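Local coordinates for protein putative Ribokinase II (Escherichia coli O6, PDB 3IQ0) that binds ATP and magnesium and, as a putative sugar kinase of the ribokinase (pfkB) family, probably transfers the terminal phosphate of ATP to a carbohydrate hydroxyl, at residues V47-V52 with L303-T308; E246-E251 with T308-H313; G263-A268 with Q281-C286. All blocks are in the same frame, centred on the assembly; numbering follows the deposited sequence.

Contact 1: residues V47-V52 with L303-T308; sequences VTRLGV and LMEIET
The end of helix 39-49 comes up to the first turn of helix 303-312, and the two backbones are nearest at Leu50 and Leu303, whose CA atoms lie 5.3 Å apart. Leu50 carries the apolar part with a single methyl group. Its CG stands beside the backbone N, anti to the carbonyl carbon (chi1 -71°), which sends CD2 to the start of the second helix. There Leu50 CD2 rests 3.3 Å from the backbone N of Leu303 and 3.8 Å from Leu303 CB, a close fit against main chain as well as side chain. One turn on, Ile306 reaches the same methyl tip to tip, with its CD1 4.0 Å from Leu50 CD2. The other branch of Leu50 turns to helix 258-271, and Tyr282 of helix 276-290 packs on Leu303 and Ile306.

Two waters join the polar groups. One donates to Arg49 O and accepts from Leu303 N at 2.7 Å, so an amide of the first helical turn is satisfied without a direct protein bond. The second accepts from Arg49 NH2 and donates to Glu305 OE2 at 2.5 Å. Arg49 NH1 and Glu305 OE1 stay 4.5 Å apart, with the oxygen well out of the guanidinium plane; Glu305 OE1 is instead hydrogen-bonded to Arg302 N. Beyond Leu50, Gly51 closes helix 39-49 in a Schellman motif with positive phi. The two helix ends thus meet through one buried leucine and a hydrated edge, where a water bridges the opposite charges of Arg49 and Glu305, which probably still attract each other though they form no salt bridge.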
loop_
_atom_site.group_PDB
_atom_site.type_symbol
_atom_site.label_atom_id
_atom_site.label_comp_id
_atom_site.label_asym_id
_atom_site.label_seq_id
_atom_site.Cartn_x
_atom_site.Cartn_y
_atom_site.Cartn_z
ATOM N N VAL B 47 -12.571 0.392 -23.940
ATOM C CA VAL B 47 -12.840 1.337 -25.014
ATOM C C VAL B 47 -11.776 1.249 -26.101
ATOM O O VAL B 47 -12.106 1.152 -27.277
ATOM C CB VAL B 47 -12.884 2.792 -24.509
ATOM C CG1 VAL B 47 -12.932 3.738 -25.683
ATOM C CG2 VAL B 47 -14.098 2.999 -23.608
ATOM N N THR B 48 -10.504 1.286 -25.715
ATOM C CA THR B 48 -9.437 1.224 -26.711
ATOM C C THR B 48 -9.349 -0.126 -27.407
ATOM O O THR B 48 -8.905 -0.204 -28.547
ATOM C CB THR B 48 -8.049 1.536 -26.115
ATOM O OG1 THR B 48 -7.130 1.749 -27.188
ATOM C CG2 THR B 48 -7.533 0.361 -25.256
ATOM N N ARG B 49 -9.769 -1.191 -26.734
ATOM C CA ARG B 49 -9.711 -2.499 -27.359
ATOM C C ARG B 49 -10.779 -2.627 -28.438
ATOM O O ARG B 49 -10.683 -3.494 -29.302
ATOM C CB ARG B 49 -9.864 -3.602 -26.318
ATOM C CG ARG B 49 -8.686 -3.675 -25.365
ATOM C CD ARG B 49 -8.430 -5.101 -24.979
ATOM N NE ARG B 49 -7.906 -5.865 -26.103
ATOM C CZ ARG B 49 -7.977 -7.187 -26.196
ATOM N NH1 ARG B 49 -8.560 -7.886 -25.238
ATOM N NH2 ARG B 49 -7.452 -7.811 -27.241
ATOM N N LEU B 50 -11.797 -1.768 -28.380
ATOM C CA LEU B 50 -12.851 -1.777 -29.389
ATOM C C LEU B 50 -12.457 -0.850 -30.556
ATOM O O LEU B 50 -13.202 -0.701 -31.527
ATOM C CB LEU B 50 -14.199 -1.380 -28.762
ATOM C CG LEU B 50 -14.737 -2.489 -27.834
ATOM C CD1 LEU B 50 -15.969 -2.022 -27.074
ATOM C CD2 LEU B 50 -15.058 -3.741 -28.672
ATOM N N GLY B 51 -11.268 -0.252 -30.453
ATOM C CA GLY B 51 -10.749 0.605 -31.513
ATOM C C GLY B 51 -11.082 2.083 -31.452
ATOM O O GLY B 51 -10.761 2.843 -32.365
ATOM N N VAL B 52 -11.727 2.496 -30.373
ATOM C CA VAL B 52 -12.123 3.885 -30.214
ATOM C C VAL B 52 -11.026 4.679 -29.510
ATOM O O VAL B 52 -10.626 4.353 -28.395
ATOM C CB VAL B 52 -13.455 3.968 -29.418
ATOM C CG1 VAL B 52 -13.757 5.399 -29.018
ATOM C CG2 VAL B 52 -14.599 3.398 -30.263
ATOM N N LEU B 303 -13.924 -6.191 -30.615
ATOM C CA LEU B 303 -15.254 -6.146 -31.200
ATOM C C LEU B 303 -15.734 -7.464 -31.804
ATOM O O LEU B 303 -16.821 -7.927 -31.478
ATOM C CB LEU B 303 -15.322 -5.026 -32.238
ATOM C CG LEU B 303 -16.717 -4.780 -32.814
ATOM C CD1 LEU B 303 -17.666 -4.398 -31.693
ATOM C CD2 LEU B 303 -16.655 -3.680 -33.864
HETATM N N MSE B 304 -14.934 -8.086 -32.663
HETATM C CA MSE B 304 -15.373 -9.339 -33.256
HETATM C C MSE B 304 -15.389 -10.529 -32.305
HETATM O O MSE B 304 -16.008 -11.554 -32.599
HETATM C CB MSE B 304 -14.570 -9.653 -34.517
HETATM C CG MSE B 304 -14.959 -8.754 -35.688
HETATM SE SE MSE B 304 -16.909 -8.538 -35.949
HETATM C CE MSE B 304 -17.204 -10.073 -37.083
ATOM N N GLU B 305 -14.726 -10.413 -31.157
ATOM C CA GLU B 305 -14.775 -11.518 -30.205
ATOM C C GLU B 305 -16.191 -11.489 -29.645
ATOM O O GLU B 305 -16.800 -12.528 -29.438
ATOM C CB GLU B 305 -13.736 -11.349 -29.089
ATOM C CG GLU B 305 -12.307 -11.307 -29.612
ATOM C CD GLU B 305 -11.250 -11.214 -28.520
ATOM O OE1 GLU B 305 -11.439 -10.446 -27.555
ATOM O OE2 GLU B 305 -10.212 -11.908 -28.646
ATOM N N ILE B 306 -16.719 -10.288 -29.421
ATOM C CA ILE B 306 -18.080 -10.136 -28.910
ATOM C C ILE B 306 -19.056 -10.647 -29.976
ATOM O O ILE B 306 -19.987 -11.403 -29.690
ATOM C CB ILE B 306 -18.409 -8.651 -28.627
ATOM C CG1 ILE B 306 -17.413 -8.069 -27.612
ATOM C CG2 ILE B 306 -19.835 -8.526 -28.105
ATOM C CD1 ILE B 306 -17.587 -6.571 -27.381
ATOM N N GLU B 307 -18.817 -10.225 -31.212
ATOM C CA GLU B 307 -19.640 -10.596 -32.355
ATOM C C GLU B 307 -19.790 -12.118 -32.465
ATOM O O GLU B 307 -20.900 -12.645 -32.583
ATOM C CB GLU B 307 -19.002 -10.030 -33.626
ATOM C CG GLU B 307 -19.883 -10.030 -34.856
ATOM C CD GLU B 307 -20.210 -11.422 -35.352
ATOM O OE1 GLU B 307 -19.276 -12.245 -35.493
ATOM O OE2 GLU B 307 -21.406 -11.685 -35.611
ATOM N N THR B 308 -18.666 -12.820 -32.427
ATOM C CA THR B 308 -18.675 -14.269 -32.521
ATOM C C THR B 308 -19.354 -14.885 -31.300
ATOM O O THR B 308 -20.106 -15.853 -31.416
ATOM C CB THR B 308 -17.245 -14.807 -32.645
ATOM O OG1 THR B 308 -16.460 -14.312 -31.555
ATOM C CG2 THR B 308 -16.620 -14.360 -33.946
HETATM O O HOH W 1 -12.137 -4.502 -31.612
HETATM O O HOH W 2 -8.312 -10.642 -27.606
#

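Contact 2: residues E246-E251 with T308-H313. With ATP (adenosine-5'-triphosphate), chain G.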
loop_
_atom_site.group_PDB
_atom_site.type_symbol
_atom_site.label_atom_id
_atom_site.label_comp_id
_atom_site.label_asym_id
_atom_site.label_seq_id
_atom_site.Cartn_x
_atom_site.Cartn_y
_atom_site.Cartn_z
ATOM N N GLU B 246 -31.641 -10.453 -22.247
ATOM C CA GLU B 246 -31.334 -11.507 -21.292
ATOM C C GLU B 246 -29.834 -11.700 -21.207
ATOM O O GLU B 246 -29.104 -11.350 -22.133
ATOM C CB GLU B 246 -31.958 -12.831 -21.727
ATOM C CG GLU B 246 -33.461 -12.824 -21.865
ATOM C CD GLU B 246 -33.986 -14.175 -22.302
ATOM O OE1 GLU B 246 -33.599 -14.637 -23.397
ATOM O OE2 GLU B 246 -34.778 -14.778 -21.549
ATOM N N SER B 247 -29.379 -12.274 -20.099
ATOM C CA SER B 247 -27.961 -12.527 -19.906
ATOM C C SER B 247 -27.552 -13.780 -20.667
ATOM O O SER B 247 -28.368 -14.668 -20.909
ATOM C CB SER B 247 -27.649 -12.726 -18.422
ATOM O OG SER B 247 -28.223 -13.929 -17.952
ATOM N N TYR B 248 -26.282 -13.838 -21.049
ATOM C CA TYR B 248 -25.744 -14.993 -21.752
ATOM C C TYR B 248 -25.235 -15.912 -20.651
ATOM O O TYR B 248 -24.606 -15.451 -19.704
ATOM C CB TYR B 248 -24.585 -14.566 -22.657
ATOM C CG TYR B 248 -24.989 -13.643 -23.785
ATOM C CD1 TYR B 248 -25.542 -14.148 -24.960
ATOM C CD2 TYR B 248 -24.839 -12.261 -23.669
ATOM C CE1 TYR B 248 -25.938 -13.302 -25.990
ATOM C CE2 TYR B 248 -25.235 -11.404 -24.691
ATOM C CZ TYR B 248 -25.782 -11.930 -25.845
ATOM O OH TYR B 248 -26.185 -11.085 -26.853
ATOM N N PRO B 249 -25.519 -17.220 -20.746
ATOM C CA PRO B 249 -25.055 -18.153 -19.715
ATOM C C PRO B 249 -23.559 -18.422 -19.858
ATOM O O PRO B 249 -23.096 -18.797 -20.934
ATOM C CB PRO B 249 -25.900 -19.394 -19.980
ATOM C CG PRO B 249 -26.044 -19.374 -21.478
ATOM C CD PRO B 249 -26.344 -17.910 -21.755
ATOM N N VAL B 250 -22.803 -18.219 -18.779
ATOM C CA VAL B 250 -21.358 -18.445 -18.807
ATOM C C VAL B 250 -20.821 -18.893 -17.451
ATOM O O VAL B 250 -21.452 -18.655 -16.417
ATOM C CB VAL B 250 -20.578 -17.161 -19.220
ATOM C CG1 VAL B 250 -21.042 -16.673 -20.581
ATOM C CG2 VAL B 250 -20.765 -16.078 -18.174
ATOM N N GLU B 251 -19.654 -19.535 -17.464
ATOM C CA GLU B 251 -19.025 -19.997 -16.235
ATOM C C GLU B 251 -18.264 -18.831 -15.602
ATOM O O GLU B 251 -17.101 -18.575 -15.929
ATOM C CB GLU B 251 -18.071 -21.168 -16.525
ATOM C CG GLU B 251 -16.810 -20.805 -17.313
ATOM C CD GLU B 251 -16.942 -21.000 -18.816
ATOM O OE1 GLU B 251 -16.070 -20.490 -19.557
ATOM O OE2 GLU B 251 -17.903 -21.671 -19.251
ATOM N N THR B 308 -18.666 -12.820 -32.427
ATOM C CA THR B 308 -18.675 -14.269 -32.521
ATOM C C THR B 308 -19.354 -14.885 -31.300
ATOM O O THR B 308 -20.106 -15.853 -31.416
ATOM C CB THR B 308 -17.245 -14.807 -32.645
ATOM O OG1 THR B 308 -16.460 -14.312 -31.555
ATOM C CG2 THR B 308 -16.620 -14.360 -33.946
ATOM N N PHE B 309 -19.087 -14.321 -30.127
ATOM C CA PHE B 309 -19.695 -14.805 -28.892
ATOM C C PHE B 309 -21.211 -14.808 -29.077
ATOM O O PHE B 309 -21.885 -15.808 -28.831
ATOM C CB PHE B 309 -19.316 -13.879 -27.732
ATOM C CG PHE B 309 -19.957 -14.243 -26.420
ATOM C CD1 PHE B 309 -19.529 -15.356 -25.699
ATOM C CD2 PHE B 309 -20.983 -13.464 -25.898
ATOM C CE1 PHE B 309 -20.115 -15.683 -24.474
ATOM C CE2 PHE B 309 -21.577 -13.781 -24.678
ATOM C CZ PHE B 309 -21.143 -14.889 -23.965
ATOM N N ILE B 310 -21.736 -13.673 -29.524
ATOM C CA ILE B 310 -23.166 -13.519 -29.760
ATOM C C ILE B 310 -23.637 -14.501 -30.826
ATOM O O ILE B 310 -24.613 -15.223 -30.619
ATOM C CB ILE B 310 -23.490 -12.084 -30.221
ATOM C CG1 ILE B 310 -23.155 -11.096 -29.105
ATOM C CG2 ILE B 310 -24.953 -11.980 -30.624
ATOM C CD1 ILE B 310 -23.273 -9.652 -29.529
ATOM N N GLN B 311 -22.944 -14.523 -31.962
ATOM C CA GLN B 311 -23.291 -15.424 -33.058
ATOM C C GLN B 311 -23.443 -16.828 -32.536
ATOM O O GLN B 311 -24.555 -17.290 -32.266
ATOM C CB GLN B 311 -22.197 -15.469 -34.126
ATOM C CG GLN B 311 -22.016 -14.226 -34.948
ATOM C CD GLN B 311 -21.020 -14.436 -36.073
ATOM O OE1 GLN B 311 -20.062 -15.203 -35.929
ATOM N NE2 GLN B 311 -21.228 -13.748 -37.197
ATOM N N ARG B 312 -22.299 -17.496 -32.405
ATOM C CA ARG B 312 -22.223 -18.876 -31.934
ATOM C C ARG B 312 -23.430 -19.287 -31.125
ATOM O O ARG B 312 -24.007 -20.347 -31.367
ATOM C CB ARG B 312 -20.965 -19.096 -31.080
ATOM C CG ARG B 312 -19.660 -19.136 -31.865
ATOM C CD ARG B 312 -18.509 -19.624 -30.980
ATOM N NE ARG B 312 -18.446 -21.083 -30.855
ATOM C CZ ARG B 312 -17.745 -21.719 -29.917
ATOM N NH1 ARG B 312 -17.058 -21.026 -29.015
ATOM N NH2 ARG B 312 -17.698 -23.043 -29.893
ATOM N N HIS B 313 -23.806 -18.442 -30.171
ATOM C CA HIS B 313 -24.932 -18.706 -29.279
ATOM C C HIS B 313 -26.326 -18.306 -29.780
ATOM O O HIS B 313 -26.447 -17.428 -30.666
ATOM C CB HIS B 313 -24.653 -18.027 -27.934
ATOM C CG HIS B 313 -25.878 -17.502 -27.254
ATOM N ND1 HIS B 313 -26.752 -16.630 -27.872
ATOM C CD2 HIS B 313 -26.364 -17.700 -26.005
ATOM C CE1 HIS B 313 -27.723 -16.312 -27.032
ATOM N NE2 HIS B 313 -27.510 -16.947 -25.890
HETATM P PG ATP G . -19.450 -2.927 -10.772
HETATM O O1G ATP G . -18.281 -3.873 -10.827
HETATM O O2G ATP G . -19.612 -2.307 -9.407
HETATM O O3G ATP G . -19.296 -1.822 -11.816
HETATM P PB ATP G . -22.082 -3.606 -11.932
HETATM O O1B ATP G . -23.262 -4.015 -11.104
HETATM O O2B ATP G . -21.993 -2.234 -12.505
HETATM O O3B ATP G . -20.731 -3.846 -11.090
HETATM P PA ATP G . -22.605 -6.165 -13.096
HETATM O O1A ATP G . -21.780 -7.082 -12.221
HETATM O O2A ATP G . -24.062 -6.017 -12.871
HETATM O O3A ATP G . -21.934 -4.680 -13.082
HETATM O "O5'" ATP G . -22.418 -6.116 -14.892
HETATM C "C5'" ATP G . -21.934 -5.908 -16.141
HETATM C "C4'" ATP G . -22.963 -6.441 -17.105
HETATM O "O4'" ATP G . -22.200 -7.630 -17.349
HETATM C "C3'" ATP G . -24.310 -7.086 -16.624
HETATM O "O3'" ATP G . -25.436 -6.226 -16.665
HETATM C "C2'" ATP G . -24.393 -8.273 -17.480
HETATM O "O2'" ATP G . -24.952 -7.939 -18.757
HETATM C "C1'" ATP G . -22.986 -8.782 -17.559
HETATM N N9 ATP G . -22.709 -9.804 -16.468
HETATM C C8 ATP G . -22.178 -9.623 -15.196
HETATM N N7 ATP G . -22.085 -10.778 -14.518
HETATM C C5 ATP G . -22.539 -11.738 -15.322
HETATM C C6 ATP G . -22.744 -13.225 -15.255
HETATM N N6 ATP G . -22.396 -13.875 -14.144
HETATM N N1 ATP G . -23.283 -13.900 -16.372
HETATM C C2 ATP G . -23.660 -13.259 -17.556
HETATM N N3 ATP G . -23.498 -11.877 -17.675
HETATM C C4 ATP G . -22.967 -11.100 -16.619
#
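Tyr248 presents one face of its ring to the edge of Phe309, whose CE2 lies 3.5 Å from Tyr248 CG. The pair is T-shaped, with centroids 5.2 Å apart and planes at 67°. Phe309 reaches across because its CG is anti to the backbone N (chi1 177°), extending the ring from helix 303-312 toward the loop after strand 242-245. The tyrosine is in turn the edge partner of His313: its CD1 sits over one face of the imidazole, offset toward the rim and 3.5 Å from His313 NE2, with the planes at 72°. Farther out, Ile310 lays CG1 3.8 Å from Tyr248 OH. Tyr248, Phe309 and His313 form an aromatic cluster in which the middle ring uses both face and edge, tying the C-terminal helix of this ribokinase-family fold to a loop that lines the ATP site. Asn284 and Ala285 of helix 276-290 also pack on Tyr248.

Val250 divides its two methyls between the helix and the nucleotide. CG1 meets the edge of Phe309, in the plane of that ring, at 3.8 Å from CZ, while CG2 lies at the same separation from N1 of the adenine. The backbone joins in as well, with Tyr248 O 3.2 Å from C2 of ATP. Pro249 CD approaches the edge of the His313 ring more loosely, on the exposed side of the cluster.

Contact 3: residues G263-A268 with Q281-C286; sequences GGAWIA and QYANAC. With ATP (adenosine-5'-triphosphate), chain G.
Ala265 and Ala283 have the most surface buried here, and their CA atoms, 4.9 Å apart, are the nearest pair across segments 263-268 and 281-286, on helices 258-271 and 276-290. The short segments run nearly antiparallel, at 156°, with their axes 7.9 Å from each other. Such a close approach depends on the small residues between them: Ala265 CB points at the opposite helix and lies 3.7 Å from Ala283 CA, so a methyl bears directly on main chain. Cys286, one turn after Ala283, packs on the same methyl, with its CB 3.6 Å from Ala265 CB. Its SG, anti to the backbone N (chi1 -171°), also reaches Ala265 CB, at 3.8 Å. Ala283 CB answers by lying against the backbone N and the CB of Trp266.

Asn284, whose CB is turned away from helix 258-271, serves the ATP pocket. Its OD1 accepts a very short hydrogen bond, 2.5 Å, from the ribose O2' of ATP, while its ND2 is bound to Glu246 O just after strand 242-245. Around the pair, Phe43 and Gln46 of helix 39-49 touch Ile267 and Cys286, and helix 303-312 covers Tyr282 and Ala285.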
loop_
_atom_site.group_PDB
_atom_site.type_symbol
_atom_site.label_atom_id
_atom_site.label_comp_id
_atom_site.label_asym_id
_atom_site.label_seq_id
_atom_site.Cartn_x
_atom_site.Cartn_y
_atom_site.Cartn_z
ATOM N N GLY B 263 -19.564 -1.046 -19.471
ATOM C CA GLY B 263 -19.558 0.390 -19.703
ATOM C C GLY B 263 -18.724 0.838 -20.888
ATOM O O GLY B 263 -19.179 1.640 -21.709
ATOM N N GLY B 264 -17.493 0.344 -20.969
ATOM C CA GLY B 264 -16.632 0.715 -22.081
ATOM C C GLY B 264 -17.253 0.271 -23.389
ATOM O O GLY B 264 -17.267 1.019 -24.372
ATOM N N ALA B 265 -17.771 -0.954 -23.397
ATOM C CA ALA B 265 -18.409 -1.505 -24.589
ATOM C C ALA B 265 -19.574 -0.627 -25.057
ATOM O O ALA B 265 -19.693 -0.325 -26.246
ATOM C CB ALA B 265 -18.900 -2.913 -24.307
ATOM N N TRP B 266 -20.430 -0.217 -24.127
ATOM C CA TRP B 266 -21.572 0.618 -24.491
ATOM C C TRP B 266 -21.118 1.925 -25.135
ATOM O O TRP B 266 -21.518 2.263 -26.262
ATOM C CB TRP B 266 -22.441 0.931 -23.259
ATOM C CG TRP B 266 -23.488 1.988 -23.546
ATOM C CD1 TRP B 266 -23.351 3.345 -23.410
ATOM C CD2 TRP B 266 -24.781 1.774 -24.125
ATOM N NE1 TRP B 266 -24.480 3.987 -23.876
ATOM C CE2 TRP B 266 -25.372 3.044 -24.322
ATOM C CE3 TRP B 266 -25.497 0.630 -24.503
ATOM C CZ2 TRP B 266 -26.650 3.199 -24.878
ATOM C CZ3 TRP B 266 -26.771 0.787 -25.057
ATOM C CH2 TRP B 266 -27.329 2.060 -25.239
ATOM N N ILE B 267 -20.277 2.657 -24.417
ATOM C CA ILE B 267 -19.781 3.936 -24.895
ATOM C C ILE B 267 -19.029 3.822 -26.216
ATOM O O ILE B 267 -19.221 4.642 -27.115
ATOM C CB ILE B 267 -18.865 4.596 -23.844
ATOM C CG1 ILE B 267 -19.647 4.824 -22.543
ATOM C CG2 ILE B 267 -18.341 5.912 -24.368
ATOM C CD1 ILE B 267 -20.792 5.831 -22.681
ATOM N N ALA B 268 -18.181 2.807 -26.345
ATOM C CA ALA B 268 -17.420 2.639 -27.584
ATOM C C ALA B 268 -18.325 2.235 -28.745
ATOM O O ALA B 268 -18.206 2.766 -29.851
ATOM C CB ALA B 268 -16.317 1.602 -27.387
ATOM N N GLN B 281 -26.845 -5.162 -26.639
ATOM C CA GLN B 281 -26.521 -6.577 -26.738
ATOM C C GLN B 281 -25.003 -6.769 -26.701
ATOM O O GLN B 281 -24.518 -7.737 -26.126
ATOM C CB GLN B 281 -27.102 -7.191 -28.022
ATOM C CG GLN B 281 -26.265 -7.000 -29.274
ATOM C CD GLN B 281 -26.867 -7.691 -30.497
ATOM O OE1 GLN B 281 -27.120 -8.899 -30.489
ATOM N NE2 GLN B 281 -27.095 -6.921 -31.554
ATOM N N TYR B 282 -24.261 -5.848 -27.315
ATOM C CA TYR B 282 -22.796 -5.927 -27.331
ATOM C C TYR B 282 -22.216 -5.674 -25.941
ATOM O O TYR B 282 -21.311 -6.384 -25.504
ATOM C CB TYR B 282 -22.211 -4.927 -28.335
ATOM C CG TYR B 282 -22.030 -5.520 -29.715
ATOM C CD1 TYR B 282 -23.120 -6.006 -30.432
ATOM C CD2 TYR B 282 -20.761 -5.656 -30.277
ATOM C CE1 TYR B 282 -22.953 -6.617 -31.668
ATOM C CE2 TYR B 282 -20.584 -6.266 -31.513
ATOM C CZ TYR B 282 -21.686 -6.747 -32.201
ATOM O OH TYR B 282 -21.522 -7.379 -33.412
ATOM N N ALA B 283 -22.740 -4.663 -25.251
ATOM C CA ALA B 283 -22.278 -4.361 -23.902
ATOM C C ALA B 283 -22.572 -5.576 -23.030
ATOM O O ALA B 283 -21.711 -6.042 -22.290
ATOM C CB ALA B 283 -23.002 -3.134 -23.351
ATOM N N ASN B 284 -23.796 -6.084 -23.132
ATOM C CA ASN B 284 -24.233 -7.246 -22.364
ATOM C C ASN B 284 -23.299 -8.432 -22.598
ATOM O O ASN B 284 -22.862 -9.090 -21.657
ATOM C CB ASN B 284 -25.675 -7.605 -22.755
ATOM C CG ASN B 284 -26.219 -8.792 -21.982
ATOM O OD1 ASN B 284 -25.975 -8.938 -20.786
ATOM N ND2 ASN B 284 -26.984 -9.639 -22.664
ATOM N N ALA B 285 -22.994 -8.695 -23.862
ATOM C CA ALA B 285 -22.101 -9.784 -24.220
ATOM C C ALA B 285 -20.694 -9.511 -23.697
ATOM O O ALA B 285 -20.011 -10.427 -23.243
ATOM C CB ALA B 285 -22.071 -9.959 -25.729
ATOM N N CYS B 286 -20.261 -8.255 -23.762
ATOM C CA CYS B 286 -18.925 -7.896 -23.281
ATOM C C CYS B 286 -18.811 -8.230 -21.794
ATOM O O CYS B 286 -17.875 -8.908 -21.357
ATOM C CB CYS B 286 -18.657 -6.406 -23.499
ATOM S SG CYS B 286 -16.944 -5.902 -23.164
HETATM P PG ATP G . -19.450 -2.927 -10.772
HETATM O O1G ATP G . -18.281 -3.873 -10.827
HETATM O O2G ATP G . -19.612 -2.307 -9.407
HETATM O O3G ATP G . -19.296 -1.822 -11.816
HETATM P PB ATP G . -22.082 -3.606 -11.932
HETATM O O1B ATP G . -23.262 -4.015 -11.104
HETATM O O2B ATP G . -21.993 -2.234 -12.505
HETATM O O3B ATP G . -20.731 -3.846 -11.090
HETATM P PA ATP G . -22.605 -6.165 -13.096
HETATM O O1A ATP G . -21.780 -7.082 -12.221
HETATM O O2A ATP G . -24.062 -6.017 -12.871
HETATM O O3A ATP G . -21.934 -4.680 -13.082
HETATM O "O5'" ATP G . -22.418 -6.116 -14.892
HETATM C "C5'" ATP G . -21.934 -5.908 -16.141
HETATM C "C4'" ATP G . -22.963 -6.441 -17.105
HETATM O "O4'" ATP G . -22.200 -7.630 -17.349
HETATM C "C3'" ATP G . -24.310 -7.086 -16.624
HETATM O "O3'" ATP G . -25.436 -6.226 -16.665
HETATM C "C2'" ATP G . -24.393 -8.273 -17.480
HETATM O "O2'" ATP G . -24.952 -7.939 -18.757
HETATM C "C1'" ATP G . -22.986 -8.782 -17.559
HETATM N N9 ATP G . -22.709 -9.804 -16.468
HETATM C C8 ATP G . -22.178 -9.623 -15.196
HETATM N N7 ATP G . -22.085 -10.778 -14.518
HETATM C C5 ATP G . -22.539 -11.738 -15.322
HETATM C C6 ATP G . -22.744 -13.225 -15.255
HETATM N N6 ATP G . -22.396 -13.875 -14.144
HETATM N N1 ATP G . -23.283 -13.900 -16.372
HETATM C C2 ATP G . -23.660 -13.259 -17.556
HETATM N N3 ATP G . -23.498 -11.877 -17.675
HETATM C C4 ATP G . -22.967 -11.100 -16.619
#

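Along the chain the segments run 47-52, 246-251, 263-268, 281-286 and then 303-313, so contact 3 is nested inside the loops closed by contacts 1 and 2, which cross each other. Contacts 1 and 2 share Thr308 and lie 15 Å apart, centre to centre, along helix 303-312. Contact 3 is about 9 Å from contact 1 and 13 Å from contact 2. Helices 258-271 and 276-290 connect them: Leu50 packs on Ala265 of the first, Ile306 and Phe309 both touch Ala285 of the second, and Asn284 of the second meets the 246-251 segment. The C-terminal helix therefore spans from helix 39-49 to the adenine side of the nucleotide site, and contacts 2 and 3 both touch ATP.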